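Local coordinates for acyl carrier protein (Thermotoga maritima MSB8, PDB 6LVU), which probably carries the growing acyl chain through fatty acid biosynthesis, tethered to a phosphopantetheine arm that is absent from this apo form, at residues 25-37 / 64-76. Sequence-based numbering, arbitrary orientation.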
loop_
_atom_site.group_PDB
_atom_site.type_symbol
_atom_site.label_atom_id
_atom_site.label_comp_id
_atom_site.label_asym_id
_atom_site.label_seq_id
_atom_site.Cartn_x
_atom_site.Cartn_y
_atom_site.Cartn_z
ATOM N N GLN A 25 0.793 -8.261 10.871
ATOM C CA GLN A 25 1.346 -6.933 11.125
ATOM C C GLN A 25 0.778 -5.848 10.210
ATOM O O GLN A 25 1.031 -4.659 10.449
ATOM C CB GLN A 25 2.885 -6.945 10.975
ATOM C CG GLN A 25 3.584 -8.163 11.588
ATOM C CD GLN A 25 5.067 -8.255 11.211
ATOM O OE1 GLN A 25 5.528 -9.271 10.680
ATOM N NE2 GLN A 25 5.819 -7.180 11.489
ATOM N N VAL A 26 0.060 -6.207 9.151
ATOM C CA VAL A 26 -0.381 -5.237 8.155
ATOM C C VAL A 26 -1.805 -4.829 8.514
ATOM O O VAL A 26 -2.770 -5.525 8.200
ATOM C CB VAL A 26 -0.276 -5.793 6.735
ATOM C CG1 VAL A 26 -0.722 -4.742 5.710
ATOM C CG2 VAL A 26 1.146 -6.250 6.470
ATOM N N THR A 27 -1.939 -3.684 9.167
ATOM C CA THR A 27 -3.224 -3.123 9.543
ATOM C C THR A 27 -3.397 -1.777 8.858
ATOM O O THR A 27 -2.448 -1.214 8.300
ATOM C CB THR A 27 -3.325 -2.953 11.057
ATOM O OG1 THR A 27 -2.348 -1.996 11.476
ATOM C CG2 THR A 27 -3.062 -4.290 11.765
ATOM N N GLU A 28 -4.631 -1.262 8.901
ATOM C CA GLU A 28 -4.897 0.057 8.335
ATOM C C GLU A 28 -3.988 1.136 8.918
ATOM O O GLU A 28 -3.613 2.074 8.208
ATOM C CB GLU A 28 -6.354 0.464 8.570
ATOM C CG GLU A 28 -7.402 -0.328 7.792
ATOM C CD GLU A 28 -7.913 0.421 6.574
ATOM O OE1 GLU A 28 -7.778 1.668 6.556
ATOM O OE2 GLU A 28 -8.502 -0.235 5.670
ATOM N N GLU A 29 -3.604 1.010 10.189
ATOM C CA GLU A 29 -2.848 2.043 10.901
ATOM C C GLU A 29 -1.341 1.897 10.774
ATOM O O GLU A 29 -0.618 2.766 11.267
ATOM C CB GLU A 29 -3.190 2.049 12.400
ATOM C CG GLU A 29 -4.562 2.600 12.774
ATOM C CD GLU A 29 -5.701 1.735 12.288
ATOM O OE1 GLU A 29 -5.624 0.484 12.438
ATOM O OE2 GLU A 29 -6.675 2.315 11.756
ATOM N N ALA A 30 -0.860 0.810 10.178
ATOM C CA ALA A 30 0.575 0.545 10.118
ATOM C C ALA A 30 1.264 1.534 9.184
ATOM O O ALA A 30 0.836 1.731 8.044
ATOM C CB ALA A 30 0.831 -0.893 9.653
ATOM N N LYS A 31 2.337 2.152 9.667
ATOM C CA LYS A 31 3.163 3.006 8.826
ATOM C C LYS A 31 4.130 2.115 8.054
ATOM O O LYS A 31 4.716 1.185 8.622
ATOM C CB LYS A 31 3.897 4.017 9.711
ATOM C CG LYS A 31 2.897 4.876 10.500
ATOM C CD LYS A 31 3.507 5.634 11.673
ATOM C CE LYS A 31 3.687 7.104 11.396
ATOM N NZ LYS A 31 4.686 7.375 10.330
ATOM N N LEU A 32 4.247 2.351 6.741
ATOM C CA LEU A 32 5.101 1.489 5.924
ATOM C C LEU A 32 6.513 1.439 6.490
ATOM O O LEU A 32 7.058 0.357 6.739
ATOM C CB LEU A 32 5.145 1.973 4.471
ATOM C CG LEU A 32 3.971 1.937 3.484
ATOM C CD1 LEU A 32 3.078 0.704 3.658
ATOM C CD2 LEU A 32 3.171 3.225 3.592
ATOM N N ILE A 33 7.118 2.600 6.703
ATOM C CA ILE A 33 8.498 2.648 7.162
ATOM C C ILE A 33 8.582 2.266 8.634
ATOM O O ILE A 33 9.206 1.269 9.002
ATOM C CB ILE A 33 9.094 4.037 6.897
ATOM C CG1 ILE A 33 8.938 4.369 5.406
ATOM C CG2 ILE A 33 10.569 4.088 7.352
ATOM C CD1 ILE A 33 9.841 5.483 4.903
ATOM N N ASP A 34 7.904 3.028 9.496
ATOM C CA ASP A 34 8.160 2.923 10.927
ATOM C C ASP A 34 7.760 1.562 11.480
ATOM O O ASP A 34 8.459 1.010 12.337
ATOM C CB ASP A 34 7.421 4.034 11.660
ATOM C CG ASP A 34 8.322 5.204 12.004
ATOM O OD1 ASP A 34 8.028 5.914 12.998
ATOM O OD2 ASP A 34 9.325 5.410 11.281
ATOM N N ASP A 35 6.638 1.007 11.021
ATOM C CA ASP A 35 6.110 -0.225 11.587
ATOM C C ASP A 35 6.512 -1.453 10.788
ATOM O O ASP A 35 6.960 -2.442 11.366
ATOM C CB ASP A 35 4.579 -0.147 11.700
ATOM C CG ASP A 35 4.125 0.940 12.669
ATOM O OD1 ASP A 35 4.795 1.117 13.712
ATOM O OD2 ASP A 35 3.088 1.601 12.409
ATOM N N LEU A 36 6.386 -1.402 9.466
ATOM C CA LEU A 36 6.581 -2.566 8.615
ATOM C C LEU A 36 7.993 -2.665 8.042
ATOM O O LEU A 36 8.258 -3.568 7.247
ATOM C CB LEU A 36 5.549 -2.564 7.480
ATOM C CG LEU A 36 4.080 -2.647 7.869
ATOM C CD1 LEU A 36 3.224 -2.616 6.612
ATOM C CD2 LEU A 36 3.814 -3.919 8.653
ATOM N N GLY A 37 8.893 -1.756 8.394
ATOM C CA GLY A 37 10.287 -1.939 8.029
ATOM C C GLY A 37 10.646 -1.616 6.597
ATOM O O GLY A 37 11.746 -1.972 6.156
ATOM N N GLU A 64 4.302 11.360 -1.704
ATOM C CA GLU A 64 4.914 11.861 -0.475
ATOM C C GLU A 64 3.922 11.907 0.674
ATOM O O GLU A 64 4.331 12.022 1.831
ATOM C CB GLU A 64 5.528 13.249 -0.709
ATOM C CG GLU A 64 6.655 13.230 -1.742
ATOM C CD GLU A 64 7.231 14.605 -2.060
ATOM O OE1 GLU A 64 6.725 15.625 -1.537
ATOM O OE2 GLU A 64 8.186 14.666 -2.866
ATOM N N LYS A 65 2.633 11.814 0.383
ATOM C CA LYS A 65 1.619 11.862 1.420
ATOM C C LYS A 65 1.271 10.491 1.965
ATOM O O LYS A 65 0.713 10.407 3.064
ATOM C CB LYS A 65 0.372 12.563 0.873
ATOM C CG LYS A 65 0.721 13.926 0.301
ATOM C CD LYS A 65 -0.405 14.571 -0.480
ATOM C CE LYS A 65 0.088 15.870 -1.141
ATOM N NZ LYS A 65 -0.371 15.982 -2.559
ATOM N N ILE A 66 1.661 9.424 1.271
ATOM C CA ILE A 66 1.275 8.074 1.664
ATOM C C ILE A 66 2.159 7.635 2.821
ATOM O O ILE A 66 3.354 7.394 2.651
ATOM C CB ILE A 66 1.362 7.099 0.490
ATOM C CG1 ILE A 66 0.308 7.453 -0.560
ATOM C CG2 ILE A 66 1.116 5.695 0.975
ATOM C CD1 ILE A 66 0.503 6.732 -1.840
ATOM N N SER A 67 1.564 7.508 4.002
ATOM C CA SER A 67 2.296 7.160 5.208
ATOM C C SER A 67 1.926 5.796 5.762
ATOM O O SER A 67 2.806 5.068 6.221
ATOM C CB SER A 67 2.051 8.234 6.277
ATOM O OG SER A 67 2.732 7.930 7.475
ATOM N N THR A 68 0.659 5.400 5.681
ATOM C CA THR A 68 0.179 4.155 6.264
ATOM C C THR A 68 -0.431 3.251 5.199
ATOM O O THR A 68 -0.652 3.651 4.050
ATOM C CB THR A 68 -0.883 4.405 7.334
ATOM O OG1 THR A 68 -2.041 4.966 6.710
ATOM C CG2 THR A 68 -0.374 5.341 8.390
ATOM N N VAL A 69 -0.717 2.016 5.613
ATOM C CA VAL A 69 -1.428 1.084 4.748
ATOM C C VAL A 69 -2.796 1.645 4.381
ATOM O O VAL A 69 -3.221 1.572 3.225
ATOM C CB VAL A 69 -1.548 -0.289 5.435
ATOM C CG1 VAL A 69 -2.490 -1.205 4.665
ATOM C CG2 VAL A 69 -0.191 -0.916 5.574
ATOM N N GLY A 70 -3.491 2.233 5.361
ATOM C CA GLY A 70 -4.797 2.818 5.096
ATOM C C GLY A 70 -4.757 3.918 4.055
ATOM O O GLY A 70 -5.715 4.084 3.291
ATOM N N ASP A 71 -3.650 4.660 3.991
ATOM C CA ASP A 71 -3.497 5.696 2.968
ATOM C C ASP A 71 -3.535 5.096 1.576
ATOM O O ASP A 71 -4.162 5.652 0.663
ATOM C CB ASP A 71 -2.173 6.436 3.158
ATOM C CG ASP A 71 -2.218 7.439 4.280
ATOM O OD1 ASP A 71 -3.335 7.818 4.681
ATOM O OD2 ASP A 71 -1.131 7.854 4.753
ATOM N N ILE A 72 -2.812 3.986 1.376
ATOM C CA ILE A 72 -2.800 3.286 0.095
ATOM C C ILE A 72 -4.202 2.830 -0.274
ATOM O O ILE A 72 -4.685 3.068 -1.381
ATOM C CB ILE A 72 -1.833 2.090 0.139
ATOM C CG1 ILE A 72 -0.395 2.561 0.191
ATOM C CG2 ILE A 72 -2.067 1.156 -1.038
ATOM C CD1 ILE A 72 0.499 1.599 0.916
ATOM N N VAL A 73 -4.868 2.149 0.663
ATOM C CA VAL A 73 -6.220 1.669 0.385
ATOM C C VAL A 73 -7.118 2.831 -0.009
ATOM O O VAL A 73 -7.800 2.787 -1.050
ATOM C CB VAL A 73 -6.780 0.916 1.603
ATOM C CG1 VAL A 73 -8.153 0.388 1.287
ATOM C CG2 VAL A 73 -5.855 -0.199 2.008
ATOM N N SER A 74 -7.096 3.923 0.772
ATOM C CA SER A 74 -7.984 5.044 0.478
ATOM C C SER A 74 -7.648 5.683 -0.860
ATOM O O SER A 74 -8.545 6.065 -1.615
ATOM C CB SER A 74 -7.934 6.093 1.585
ATOM O OG SER A 74 -8.705 5.661 2.696
ATOM N N TYR A 75 -6.363 5.800 -1.181
ATOM C CA TYR A 75 -6.024 6.335 -2.487
ATOM C C TYR A 75 -6.548 5.427 -3.597
ATOM O O TYR A 75 -7.120 5.909 -4.581
ATOM C CB TYR A 75 -4.517 6.547 -2.587
ATOM C CG TYR A 75 -4.113 7.430 -3.736
ATOM C CD1 TYR A 75 -3.859 8.783 -3.543
ATOM C CD2 TYR A 75 -3.994 6.918 -5.026
ATOM C CE1 TYR A 75 -3.494 9.602 -4.606
ATOM C CE2 TYR A 75 -3.631 7.731 -6.094
ATOM C CZ TYR A 75 -3.380 9.066 -5.878
ATOM O OH TYR A 75 -3.016 9.860 -6.949
ATOM N N ILE A 76 -6.403 4.106 -3.440
ATOM C CA ILE A 76 -6.946 3.183 -4.433
ATOM C C ILE A 76 -8.461 3.290 -4.494
ATOM O O ILE A 76 -9.051 3.334 -5.585
ATOM C CB ILE A 76 -6.500 1.737 -4.135
ATOM C CG1 ILE A 76 -4.985 1.616 -4.252
ATOM C CG2 ILE A 76 -7.103 0.801 -5.132
ATOM C CD1 ILE A 76 -4.451 0.316 -3.734
#
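The carboxylate of E28 lays OE1 against G70 CA, 3.5 Å away, on a chain bent at chi2 (-101°); outside the two segments, the same oxygen forms a salt bridge with R4 of helix 4-19. Glycine suits position 70, since a CB would run into E28 O, which instead accepts from G70 N at 2.9 Å, the donor tilted 16° from the carbonyl plane. A30 O points almost straight at V69 N (2.9 Å) and has T68 CA beside it, while L32 N returns a bond to S67 O at 3.1 Å. Flanked by these last two bonds, K31 and T68 form a single beta bridge, an antiparallel non-hydrogen-bonded pair in a fold with no strands.

T68 is the N-cap of helix 69-79: OG1, between its backbone N and carbonyl carbon (chi1 66°), accepts from D71 N, and D71 OD2 answers by taking T68 N from above the carboxylate plane, completing a capping box. That oxygen also receives S67 N through its anti lone pair. Within 25-37, D35 OD2 takes K31 N, so each partner of the bridge has its backbone N-H held by an aspartate of its own segment.

Branched aliphatics fill the inner side. V69 sets CG2 against V26 CG1 (3.9 Å) and L36 CD1 (4.0 Å), crossing each side chain at about a right angle. L32 forks, CD1 meeting I72 CD1 at 3.9 Å and CD2 lying 3.2 Å from S67 O, with I66 CG2 next to it; beyond, I72 reaches F50 of helix 42-54.

Chemically, A30 O and E28 O supply acceptors for V69 N and G70 N of the first turn, while the T68 side chain takes D71 N. D71 OD2 accepts two N-H groups at the helix N-terminus and D35 OD2 one, which probably favours both aspartates as anions.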